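Local coordinates for KLLA0C04147p (Kluyveromyces lactis, PDB 5H2A), which probably binds and transfers sterols as an OSBP-family protein, this chain being its ankyrin-repeat domain, at residues F51-L55 and I70-W74. Residues are numbered along the deposited sequence; the frame is centred on the assembly and turned at random.
Sequences FELIL and IVQNW
Ile54 and Leu55, at the start of helix 54-61, pack against Ile70, Val71 and Trp74 near the end of helix 64-74, joining the two arms of a helical hairpin in the ankyrin-repeat domain of Osh1. No hydrogen bond crosses the contact; within 51-55 the chain reverses through a type I turn, closed by Ile54 N on Phe51 O at 3.1 Å, with Leu53 as N-cap of the following helix.

Among the aliphatic contacts, Leu55 and Ile70 lie alongside each other, pointing opposite ways. The Leu55 CG lies opposite the backbone N (chi1 -169°), which carries the isobutyl fork to the second helix; there CD1 touches both Val71 CG2, at 4.0 Å, and the Ile70 CG2 branch. The Ile70 and Ile54 side chains run nearly perpendicular, with Ile70 CD1, the end of the ethyl arm, meeting Ile54 CG2 at 4.1 Å.

The aromatic part centres on Trp74, whose indole has Phe51 CZ over one face, displaced from the ring centre. Their six-membered rings are oblique, with planes at 38° and centroids 5.6 Å apart. Phe42 meets the Phe51 ring edge-to-face, while helix 28-38 packs on the cluster through Ile35, Leu31 and Cys32, which touch Ile54, Ile70 and Trp74, respectively. At the indole's outer corner, Trp74 CZ3 touches two side chains, lying 4.0 Å from Phe51 CE1 and 4.0 Å from Ile54 CD1.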
ATOM      1  N   PHE A  51     -17.417   8.792  11.475  1.00 16.07           N
ATOM      2  CA  PHE A  51     -17.773   7.924  10.355  1.00 15.84           C
ATOM      3  C   PHE A  51     -16.566   7.134   9.853  1.00 21.25           C
ATOM      4  O   PHE A  51     -16.674   5.933   9.560  1.00 16.27           O
ATOM      5  CB  PHE A  51     -18.364   8.729   9.196  1.00 15.37           C
ATOM      6  CG  PHE A  51     -18.694   7.868   8.001  1.00 13.26           C
ATOM      7  CD1 PHE A  51     -19.901   7.189   7.948  1.00 17.82           C
ATOM      8  CD2 PHE A  51     -17.785   7.706   6.966  1.00 15.56           C
ATOM      9  CE1 PHE A  51     -20.199   6.347   6.880  1.00 20.74           C
ATOM     10  CE2 PHE A  51     -18.081   6.880   5.873  1.00 23.50           C
ATOM     11  CZ  PHE A  51     -19.290   6.203   5.831  1.00 22.91           C
ATOM     12  N   GLU A  52     -15.406   7.790   9.736  1.00 16.36           N
ATOM     13  CA  GLU A  52     -14.309   7.070   9.104  1.00 15.89           C
ATOM     14  C   GLU A  52     -13.703   5.986  10.005  1.00 15.30           C
ATOM     15  O   GLU A  52     -12.866   5.219   9.526  1.00 17.94           O
ATOM     16  CB  GLU A  52     -13.233   8.060   8.632  1.00 21.69           C
ATOM     17  CG  GLU A  52     -12.558   8.861   9.719  1.00 35.55           C
ATOM     18  CD  GLU A  52     -11.732  10.028   9.157  1.00 44.67           C
ATOM     19  OE1 GLU A  52     -10.933  10.601   9.933  1.00 48.84           O
ATOM     20  OE2 GLU A  52     -11.895  10.368   7.954  1.00 43.57           O
ATOM     21  N   LEU A  53     -14.132   5.867  11.259  1.00 13.44           N
ATOM     22  CA  LEU A  53     -13.700   4.792  12.140  1.00 13.94           C
ATOM     23  C   LEU A  53     -14.706   3.655  12.249  1.00 16.42           C
ATOM     24  O   LEU A  53     -14.507   2.761  13.073  1.00 16.63           O
ATOM     25  CB  LEU A  53     -13.420   5.344  13.550  1.00 14.13           C
ATOM     26  CG  LEU A  53     -12.297   6.389  13.677  1.00 19.40           C
ATOM     27  CD1 LEU A  53     -12.158   6.902  15.106  1.00 25.70           C
ATOM     28  CD2 LEU A  53     -10.981   5.803  13.187  1.00 21.14           C
ATOM     29  N   ILE A  54     -15.789   3.678  11.469  1.00 14.59           N
ATOM     30  CA  ILE A  54     -16.864   2.700  11.657  1.00 15.81           C
ATOM     31  C   ILE A  54     -16.338   1.279  11.525  1.00 14.91           C
ATOM     32  O   ILE A  54     -16.764   0.375  12.259  1.00 14.87           O
ATOM     33  CB  ILE A  54     -18.007   2.960  10.662  1.00 16.62           C
ATOM     34  CG1 ILE A  54     -18.882   4.116  11.141  1.00 19.73           C
ATOM     35  CG2 ILE A  54     -18.887   1.708  10.498  1.00 18.18           C
ATOM     36  CD1 ILE A  54     -19.939   4.494  10.105  1.00 24.63           C
ATOM     37  N   LEU A  55     -15.402   1.049  10.592  1.00 16.26           N
ATOM     38  CA  LEU A  55     -14.869  -0.308  10.486  1.00 19.61           C
ATOM     39  C   LEU A  55     -14.036  -0.677  11.713  1.00 16.61           C
ATOM     40  O   LEU A  55     -14.047  -1.840  12.137  1.00 16.82           O
ATOM     41  CB  LEU A  55     -14.052  -0.472   9.197  1.00 20.07           C
ATOM     42  CG  LEU A  55     -13.643  -1.889   8.799  1.00 19.00           C
ATOM     43  CD1 LEU A  55     -14.826  -2.857   8.813  1.00 18.67           C
ATOM     44  CD2 LEU A  55     -12.987  -1.863   7.395  1.00 18.88           C
ATOM     45  N   ILE A  70     -20.239  -4.159   5.507  1.00 16.48           N
ATOM     46  CA  ILE A  70     -19.563  -2.862   5.470  1.00 14.80           C
ATOM     47  C   ILE A  70     -18.399  -2.903   4.487  1.00 16.83           C
ATOM     48  O   ILE A  70     -18.208  -1.986   3.679  1.00 20.19           O
ATOM     49  CB  ILE A  70     -19.082  -2.466   6.881  1.00 16.43           C
ATOM     50  CG1 ILE A  70     -20.273  -2.121   7.791  1.00 14.81           C
ATOM     51  CG2 ILE A  70     -18.102  -1.290   6.807  1.00 16.49           C
ATOM     52  CD1 ILE A  70     -19.875  -2.120   9.287  1.00 18.31           C
ATOM     53  N   VAL A  71     -17.594  -3.967   4.555  1.00 16.37           N
ATOM     54  CA  VAL A  71     -16.426  -4.076   3.678  1.00 13.66           C
ATOM     55  C   VAL A  71     -16.868  -4.165   2.224  1.00 20.00           C
ATOM     56  O   VAL A  71     -16.339  -3.465   1.350  1.00 19.46           O
ATOM     57  CB  VAL A  71     -15.563  -5.289   4.077  1.00 17.75           C
ATOM     58  CG1 VAL A  71     -14.540  -5.607   2.967  1.00 21.04           C
ATOM     59  CG2 VAL A  71     -14.874  -5.043   5.439  1.00 15.70           C
ATOM     60  N   GLN A  72     -17.866  -5.014   1.946  1.00 19.17           N
ATOM     61  CA  GLN A  72     -18.285  -5.213   0.562  1.00 22.50           C
ATOM     62  C   GLN A  72     -18.917  -3.954  -0.019  1.00 24.80           C
ATOM     63  O   GLN A  72     -18.689  -3.620  -1.191  1.00 21.21           O
ATOM     64  CB  GLN A  72     -19.251  -6.394   0.474  1.00 24.62           C
ATOM     65  CG  GLN A  72     -19.693  -6.702  -0.950  1.00 39.83           C
ATOM     66  CD  GLN A  72     -18.517  -6.847  -1.910  1.00 52.58           C
ATOM     67  OE1 GLN A  72     -17.651  -7.711  -1.727  1.00 53.90           O
ATOM     68  NE2 GLN A  72     -18.479  -5.998  -2.937  1.00 52.84           N
ATOM     69  N   ASN A  73     -19.701  -3.233   0.776  1.00 17.87           N
ATOM     70  CA  ASN A  73     -20.499  -2.132   0.234  1.00 19.13           C
ATOM     71  C   ASN A  73     -19.842  -0.760   0.323  1.00 22.29           C
ATOM     72  O   ASN A  73     -20.182   0.121  -0.484  1.00 19.89           O
ATOM     73  CB  ASN A  73     -21.854  -2.088   0.928  1.00 22.67           C
ATOM     74  CG  ASN A  73     -22.698  -3.294   0.582  1.00 33.24           C
ATOM     75  OD1 ASN A  73     -22.913  -3.583  -0.593  1.00 34.82           O
ATOM     76  ND2 ASN A  73     -23.114  -4.042   1.591  1.00 26.40           N
ATOM     77  N   TRP A  74     -18.938  -0.535   1.271  1.00 17.86           N
ATOM     78  CA  TRP A  74     -18.367   0.791   1.462  1.00 16.45           C
ATOM     79  C   TRP A  74     -16.856   0.902   1.257  1.00 20.83           C
ATOM     80  O   TRP A  74     -16.331   2.006   1.388  1.00 18.91           O
ATOM     81  CB  TRP A  74     -18.677   1.318   2.867  1.00 17.19           C
ATOM     82  CG  TRP A  74     -20.138   1.591   3.164  1.00 16.73           C
ATOM     83  CD1 TRP A  74     -21.186   1.567   2.302  1.00 16.91           C
ATOM     84  CD2 TRP A  74     -20.676   1.912   4.455  1.00 17.05           C
ATOM     85  NE1 TRP A  74     -22.372   1.867   2.982  1.00 18.18           N
ATOM     86  CE2 TRP A  74     -22.070   2.075   4.308  1.00 18.50           C
ATOM     87  CE3 TRP A  74     -20.103   2.079   5.726  1.00 21.63           C
ATOM     88  CZ2 TRP A  74     -22.904   2.407   5.383  1.00 21.47           C
ATOM     89  CZ3 TRP A  74     -20.940   2.404   6.809  1.00 23.21           C
ATOM     90  CH2 TRP A  74     -22.322   2.563   6.626  1.00 23.29           C
TER